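Local coordinates for TRAP dicarboxylate transporter, DctP subunit (Ochrobactrum anthropi, PDB 4P47), which probably binds an organic acid in the periplasm and delivers it to a TRAP-type membrane transporter, as solute-binding proteins of family 7 do, at residues A[213-218]-A[230-235]; A[285-288]-A[292-295]. One frame throughout, in Å; residues are numbered along the deposited sequence. Where two conformers were deposited one is given.

Overall arrangement
Both contacts reach the same mixed sheet, through strands 229-245 and 292-295, parallel neighbours in it: the backbone O of Leu230 is 2.8 Å from the backbone N of Thr294, a probable hydrogen bond. Contact 1 sets helix 216-220 and the residues before it against strand 229-245 and is wholly buried, mixing methyl packing with an asparagine amide paired elsewhere in the protein. Contact 2, its centre about 10 Å from that of contact 1, turns the end of helix 254-288 onto strand 292-295. It runs from a buried isoleucine to exposed charges, so a lysine's aliphatic chain and a water bridge appear there. Ile286 of contact 2 also packs on Ile218 and Leu230 of contact 1.

Contact 1: residues A[213-218]-A[230-235]; sequences NPNANI and LTLTRH
Ile218 and Leu230 meet methyl to methyl, with CD1 of Ile218 3.9 Å from CD1 of Leu230 and nearly as close to its CD2, so the isoleucine's end sits against the fork of the leucine. Leu230 presents that fork because its CG lies anti to the backbone N (chi1 168°), while Ile218 extends CG1 and then CD1 toward the strand (chi2 166°). A branched side chain on each side suits a buried place where a short helix lies against a strand.

Asn215 brings its carboxamide in across the leucines at about a right angle. With CG anti to the carbonyl carbon (chi1 -68°), OD1 comes 4.0 Å from CD2 of Leu230 and equally near CD2 of Leu232, where the strand bends in an inverse gamma turn. These are van der Waals approaches; OD1 is bonded to ND2 of Asn153, and ND2 to OD1 of Asp279. Asparagine, both donor and acceptor, can serve both neighbours.

An alanine at Leu230 removes both delta methyls and would probably leave a gap beside CD1 of Ile218 and OD1 of Asn215. In this periplasmic binding protein fold, strands 210-213 and 229-245 both pair antiparallel with strand 141-156, and the contact joins the segment following the first to the second. Methyl groups make the apolar contact between helix and strand, with Leu283, Ile286 and Met291 packed around them, while a buried amide, bonded at both its oxygen and its nitrogen, is held in a fixed orientation among them.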
ATOM      1  N   ASN A 213      -2.366   9.450   5.636  1.00  5.97           N
ATOM      2  CA  ASN A 213      -1.777   9.200   4.322  1.00  6.93           C
ATOM      3  C   ASN A 213      -0.329   8.769   4.526  1.00  6.49           C
ATOM      4  O   ASN A 213       0.220   8.917   5.619  1.00  5.78           O
ATOM      5  CB  ASN A 213      -1.805  10.453   3.403  1.00  6.67           C
ATOM      6  CG  ASN A 213      -3.012  10.497   2.480  1.00  8.21           C
ATOM      7  OD1 ASN A 213      -3.316   9.532   1.779  1.00  8.65           O
ATOM      8  ND2 ASN A 213      -3.694  11.632   2.461  1.00  7.05           N
ATOM      9  N   PRO A 214       0.311   8.290   3.455  1.00  6.15           N
ATOM     10  CA  PRO A 214       1.765   8.074   3.535  1.00  7.34           C
ATOM     11  C   PRO A 214       2.554   9.351   3.765  1.00  7.45           C
ATOM     12  O   PRO A 214       2.061  10.462   3.571  1.00  7.21           O
ATOM     13  CB  PRO A 214       2.112   7.451   2.180  1.00  9.33           C
ATOM     14  CG  PRO A 214       0.808   6.884   1.669  1.00  9.12           C
ATOM     15  CD  PRO A 214      -0.225   7.876   2.148  1.00  7.04           C
ATOM     16  N   ASN A 215       3.788   9.197   4.223  1.00  6.96           N
ATOM     17  CA  ASN A 215       4.643  10.326   4.494  1.00  7.09           C
ATOM     18  C   ASN A 215       4.922  11.190   3.264  1.00  7.41           C
ATOM     19  O   ASN A 215       5.038  12.408   3.392  1.00  7.47           O
ATOM     20  CB  ASN A 215       5.984   9.843   5.051  1.00  8.17           C
ATOM     21  CG  ASN A 215       5.871   9.230   6.425  1.00  9.66           C
ATOM     22  OD1 ASN A 215       4.919   9.488   7.167  1.00  9.61           O
ATOM     23  ND2 ASN A 215       6.842   8.381   6.761  1.00 11.35           N
ATOM     24  N   ALA A 216       5.029  10.579   2.080  1.00  7.83           N
ATOM     25  CA  ALA A 216       5.440  11.313   0.894  1.00  7.64           C
ATOM     26  C   ALA A 216       4.492  12.456   0.635  1.00  8.45           C
ATOM     27  O   ALA A 216       4.917  13.520   0.184  1.00  8.73           O
ATOM     28  CB  ALA A 216       5.497  10.402  -0.316  1.00 11.34           C
ATOM     29  N   ASN A 217       3.215  12.256   0.932  1.00  7.83           N
ATOM     30  CA  ASN A 217       2.213  13.274   0.674  1.00  6.79           C
ATOM     31  C   ASN A 217       2.482  14.545   1.461  1.00  7.91           C
ATOM     32  O   ASN A 217       2.143  15.634   1.009  1.00  7.87           O
ATOM     33  CB  ASN A 217       0.827  12.747   1.041  1.00  8.25           C
ATOM     34  CG  ASN A 217       0.445  11.504   0.269  1.00  9.27           C
ATOM     35  OD1 ASN A 217       1.095  10.464   0.367  1.00 10.74           O
ATOM     36  ND2 ASN A 217      -0.649  11.595  -0.484  1.00 10.96           N
ATOM     37  N   ILE A 218       3.063  14.423   2.651  1.00  7.76           N
ATOM     38  CA  ILE A 218       3.333  15.590   3.476  1.00  6.86           C
ATOM     39  C   ILE A 218       4.255  16.553   2.734  1.00  8.40           C
ATOM     40  O   ILE A 218       4.060  17.773   2.760  1.00  8.82           O
ATOM     41  CB  ILE A 218       3.941  15.185   4.840  1.00  6.78           C
ATOM     42  CG1 ILE A 218       2.940  14.329   5.612  1.00  7.22           C
ATOM     43  CG2 ILE A 218       4.332  16.429   5.651  1.00  9.55           C
ATOM     44  CD1 ILE A 218       3.506  13.590   6.807  1.00  7.45           C
ATOM     45  N   LEU A 230       3.146  15.057  13.289  1.00  5.78           N
ATOM     46  CA  LEU A 230       3.091  13.768  12.598  1.00  5.81           C
ATOM     47  C   LEU A 230       3.321  12.663  13.606  1.00  5.55           C
ATOM     48  O   LEU A 230       4.265  12.750  14.405  1.00  7.39           O
ATOM     49  CB  LEU A 230       4.204  13.679  11.524  1.00  6.47           C
ATOM     50  CG  LEU A 230       4.480  12.304  10.904  1.00  6.72           C
ATOM     51  CD1 LEU A 230       3.243  11.754  10.182  1.00  7.97           C
ATOM     52  CD2 LEU A 230       5.639  12.316   9.926  1.00  7.60           C
ATOM     53  N   THR A 231       2.461  11.647  13.589  1.00  6.25           N
ATOM     54  CA  THR A 231       2.721  10.417  14.313  1.00  6.19           C
ATOM     55  C   THR A 231       2.854   9.297  13.330  1.00  6.85           C
ATOM     56  O   THR A 231       2.038   9.153  12.405  1.00  6.22           O
ATOM     57  CB  THR A 231       1.605  10.084  15.292  1.00  6.35           C
ATOM     58  OG1 THR A 231       1.569  11.128  16.268  1.00  8.88           O
ATOM     59  CG2 THR A 231       1.857   8.745  16.015  1.00  8.11           C
ATOM     60  N   LEU A 232       3.897   8.492  13.520  1.00  7.10           N
ATOM     61  CA  LEU A 232       4.097   7.299  12.717  1.00  6.94           C
ATOM     62  C   LEU A 232       3.176   6.202  13.255  1.00  7.57           C
ATOM     63  O   LEU A 232       3.614   5.220  13.853  1.00  8.27           O
ATOM     64  CB  LEU A 232       5.568   6.893  12.734  1.00  6.42           C
ATOM     65  CG  LEU A 232       6.550   7.969  12.245  1.00  8.37           C
ATOM     66  CD1 LEU A 232       7.974   7.400  12.143  1.00 13.32           C
ATOM     67  CD2 LEU A 232       6.119   8.580  10.908  1.00  9.71           C
ATOM     68  N   THR A 233       1.881   6.395  13.076  1.00  6.38           N
ATOM     69  CA  THR A 233       0.885   5.444  13.583  1.00  6.42           C
ATOM     70  C   THR A 233       0.977   4.103  12.877  1.00  7.01           C
ATOM     71  O   THR A 233       0.628   3.081  13.456  1.00  6.39           O
ATOM     72  CB  THR A 233      -0.525   5.988  13.357  1.00  6.08           C
ATOM     73  OG1 THR A 233      -0.583   6.533  12.047  1.00  6.33           O
ATOM     74  CG2 THR A 233      -0.893   7.067  14.359  1.00  7.17           C
ATOM     75  N   ARG A 234       1.427   4.104  11.628  0.59  6.81           N
ATOM     76  CA  ARG A 234       1.431   2.904  10.806  1.00  6.26           C
ATOM     77  C   ARG A 234       0.092   2.158  10.938  0.59  7.57           C
ATOM     78  O   ARG A 234       0.028   0.930  11.015  0.59  6.63           O
ATOM     79  CB  ARG A 234       2.638   2.009  11.128  0.59  7.57           C
ATOM     80  CG  ARG A 234       3.964   2.690  10.858  0.59  7.69           C
ATOM     81  CD  ARG A 234       5.128   1.720  10.885  0.59  7.89           C
ATOM     82  NE  ARG A 234       6.387   2.421  10.644  0.59  8.82           N
ATOM     83  CZ  ARG A 234       7.166   2.917  11.593  0.59 10.29           C
ATOM     84  NH1 ARG A 234       6.850   2.784  12.871  0.59 14.09           N
ATOM     85  NH2 ARG A 234       8.284   3.545  11.264  0.59 15.33           N
ATOM     86  N   HIS A 235      -0.997   2.907  10.935  1.00  6.18           N
ATOM     87  CA  HIS A 235      -2.300   2.325  11.217  1.00  6.03           C
ATOM     88  C   HIS A 235      -2.757   1.396  10.111  1.00  7.55           C
ATOM     89  O   HIS A 235      -3.581   0.523  10.366  1.00  6.99           O
ATOM     90  CB  HIS A 235      -3.363   3.393  11.530  1.00  5.48           C
ATOM     91  CG  HIS A 235      -3.501   4.436  10.471  1.00  6.63           C
ATOM     92  ND1 HIS A 235      -2.777   5.602  10.504  1.00  5.86           N
ATOM     93  CD2 HIS A 235      -4.255   4.485   9.348  1.00  5.62           C
ATOM     94  CE1 HIS A 235      -3.078   6.331   9.445  1.00  6.39           C
ATOM     95  NE2 HIS A 235      -3.971   5.682   8.725  1.00  5.49           N
TER

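Contact 2: residues A[285-288]-A[292-295]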
ATOM      1  N   GLU A 285      13.440  15.311   5.669  1.00  8.99           N
ATOM      2  CA  GLU A 285      12.900  16.572   5.195  1.00  8.50           C
ATOM      3  C   GLU A 285      11.764  17.052   6.075  1.00  8.80           C
ATOM      4  O   GLU A 285      11.704  18.218   6.445  1.00  8.75           O
ATOM      5  CB  GLU A 285      12.476  16.437   3.739  1.00 11.12           C
ATOM      6  CG  GLU A 285      13.695  16.230   2.848  1.00 13.43           C
ATOM      7  CD  GLU A 285      13.361  15.777   1.456  1.00 20.05           C
ATOM      8  OE1 GLU A 285      12.180  15.497   1.166  1.00 21.02           O
ATOM      9  OE2 GLU A 285      14.305  15.707   0.634  1.00 19.20           O
ATOM     10  N   ILE A 286      10.863  16.153   6.436  1.00  8.25           N
ATOM     11  CA  ILE A 286       9.742  16.500   7.301  1.00  7.37           C
ATOM     12  C   ILE A 286      10.237  17.093   8.633  1.00  8.10           C
ATOM     13  O   ILE A 286       9.737  18.119   9.108  1.00  8.63           O
ATOM     14  CB  ILE A 286       8.853  15.267   7.525  1.00  6.68           C
ATOM     15  CG1 ILE A 286       8.120  14.947   6.213  1.00  7.77           C
ATOM     16  CG2 ILE A 286       7.873  15.493   8.651  1.00  7.80           C
ATOM     17  CD1 ILE A 286       7.443  13.568   6.181  1.00  8.95           C
ATOM     18  N   LYS A 287      11.222  16.456   9.237  1.00  7.90           N
ATOM     19  CA  LYS A 287      11.735  16.950  10.500  1.00 10.20           C
ATOM     20  C   LYS A 287      12.343  18.343  10.333  1.00 10.04           C
ATOM     21  O   LYS A 287      12.161  19.207  11.193  1.00 10.34           O
ATOM     22  CB  LYS A 287      12.731  15.961  11.082  1.00  9.04           C
ATOM     23  CG  LYS A 287      12.036  14.681  11.566  1.00 10.50           C
ATOM     24  CD  LYS A 287      12.996  13.592  11.949  1.00 12.90           C
ATOM     25  CE  LYS A 287      12.238  12.345  12.351  1.00 18.67           C
ATOM     26  NZ  LYS A 287      13.146  11.210  12.639  1.00 19.71           N
ATOM     27  N   LYS A 288      13.014  18.602   9.215  1.00  9.14           N
ATOM     28  CA  LYS A 288      13.651  19.901   9.001  1.00  8.38           C
ATOM     29  C   LYS A 288      12.644  21.011   8.735  1.00  9.27           C
ATOM     30  O   LYS A 288      12.978  22.192   8.852  1.00  9.13           O
ATOM     31  CB  LYS A 288      14.686  19.782   7.881  1.00 11.97           C
ATOM     32  CG  LYS A 288      15.882  18.944   8.366  1.00 26.68           C
ATOM     33  CD  LYS A 288      17.098  18.913   7.428  1.00 37.14           C
ATOM     34  CE  LYS A 288      18.186  19.946   7.796  1.00 30.14           C
ATOM     35  NZ  LYS A 288      18.749  19.860   9.187  1.00 22.97           N
ATOM     36  N   GLN A 292       6.802  18.161  14.384  1.00  8.67           N
ATOM     37  CA  GLN A 292       7.203  17.293  15.479  1.00  9.54           C
ATOM     38  C   GLN A 292       6.748  15.882  15.139  1.00  7.94           C
ATOM     39  O   GLN A 292       5.568  15.658  14.902  1.00  7.60           O
ATOM     40  CB  GLN A 292       6.536  17.756  16.781  1.00 10.68           C
ATOM     41  CG  GLN A 292       6.818  16.838  17.995  1.00 13.59           C
ATOM     42  CD  GLN A 292       6.109  17.259  19.295  1.00 19.06           C
ATOM     43  OE1 GLN A 292       5.699  18.402  19.459  1.00 19.29           O
ATOM     44  NE2 GLN A 292       5.973  16.315  20.220  1.00 19.55           N
ATOM     45  N   VAL A 293       7.675  14.935  15.154  1.00  8.63           N
ATOM     46  CA  VAL A 293       7.387  13.551  14.789  1.00  9.53           C
ATOM     47  C   VAL A 293       7.389  12.656  16.034  1.00  9.14           C
ATOM     48  O   VAL A 293       8.360  12.590  16.804  1.00 12.60           O
ATOM     49  CB  VAL A 293       8.401  13.035  13.751  1.00 10.86           C
ATOM     50  CG1 VAL A 293       8.054  11.622  13.300  1.00 12.46           C
ATOM     51  CG2 VAL A 293       8.461  13.962  12.561  1.00 11.45           C
ATOM     52  N   THR A 294       6.277  11.973  16.223  1.00  7.89           N
ATOM     53  CA  THR A 294       6.104  11.074  17.337  1.00  9.67           C
ATOM     54  C   THR A 294       6.092   9.639  16.842  1.00  9.10           C
ATOM     55  O   THR A 294       5.438   9.323  15.861  1.00  9.22           O
ATOM     56  CB  THR A 294       4.789  11.394  18.079  1.00  9.41           C
ATOM     57  OG1 THR A 294       4.833  12.744  18.568  1.00 13.17           O
ATOM     58  CG2 THR A 294       4.589  10.444  19.256  1.00 12.83           C
ATOM     59  N   GLU A 295       6.852   8.777  17.512  1.00 11.39           N
ATOM     60  CA  GLU A 295       6.835   7.343  17.243  1.00 13.21           C
ATOM     61  C   GLU A 295       6.087   6.642  18.356  1.00 15.04           C
ATOM     62  O   GLU A 295       6.077   7.098  19.495  1.00 16.75           O
ATOM     63  CB  GLU A 295       8.257   6.794  17.182  1.00 15.54           C
ATOM     64  CG  GLU A 295       9.075   7.350  16.040  1.00 23.62           C
ATOM     65  CD  GLU A 295      10.456   6.735  15.965  1.00 37.71           C
ATOM     66  OE1 GLU A 295      10.997   6.361  17.030  1.00 42.60           O
ATOM     67  OE2 GLU A 295      10.997   6.625  14.845  1.00 45.16           O
TER
HETATM   68  O   HOH W   1      11.243   9.332  13.573  1.00 22.64           O
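Lys287 takes a chi1 of -70°, which places CG anti to its carbonyl carbon, and beyond CG the chain stays fully extended, carrying the aliphatic part past Val293. On the strand, the valine's chi1 of -176° sets CG1 anti to the backbone N and CG2 beside it, and CG2 is the branch that does the touching. The two side chains cross at about a right angle: CG of Lys287 is 3.8 Å from CG2 of Val293, and CE of Lys287 comes within 4.1 Å of the same methyl and, equally, of CB of Val293.

Lysine suits this edge because its methylenes can lie over an apolar neighbour while the ammonium carries on toward water. Here NZ of Lys287 donates to a water at 2.8 Å, and that water donates in turn to OE2 of Glu295, 3.0 Å away. The charged atoms themselves, NZ of Lys287 and OE2 of Glu295, remain 5.5 Å apart, so the pair is linked through the water, and the opposite charges probably add a modest attraction.

On the buried side Ile286, which also packs on Met291, completes the contact, its CG2 lying 4.2 Å from CG2 of Val293. One methyl, CG2 of Val293, thus meets both the buried isoleucine and the methylenes of the exposed lysine. Valine suits a strand through its beta branching, and here one of the two branches faces the helix.

Three residues separate the helix end from the strand, and strand 292-295 runs parallel to strand 229-245, the chain passing through helices 246-249 and 254-288 on its way from one to the other: a beta-alpha-beta crossover within the periplasmic binding protein fold, whose closing helix turn packs on the returning strand.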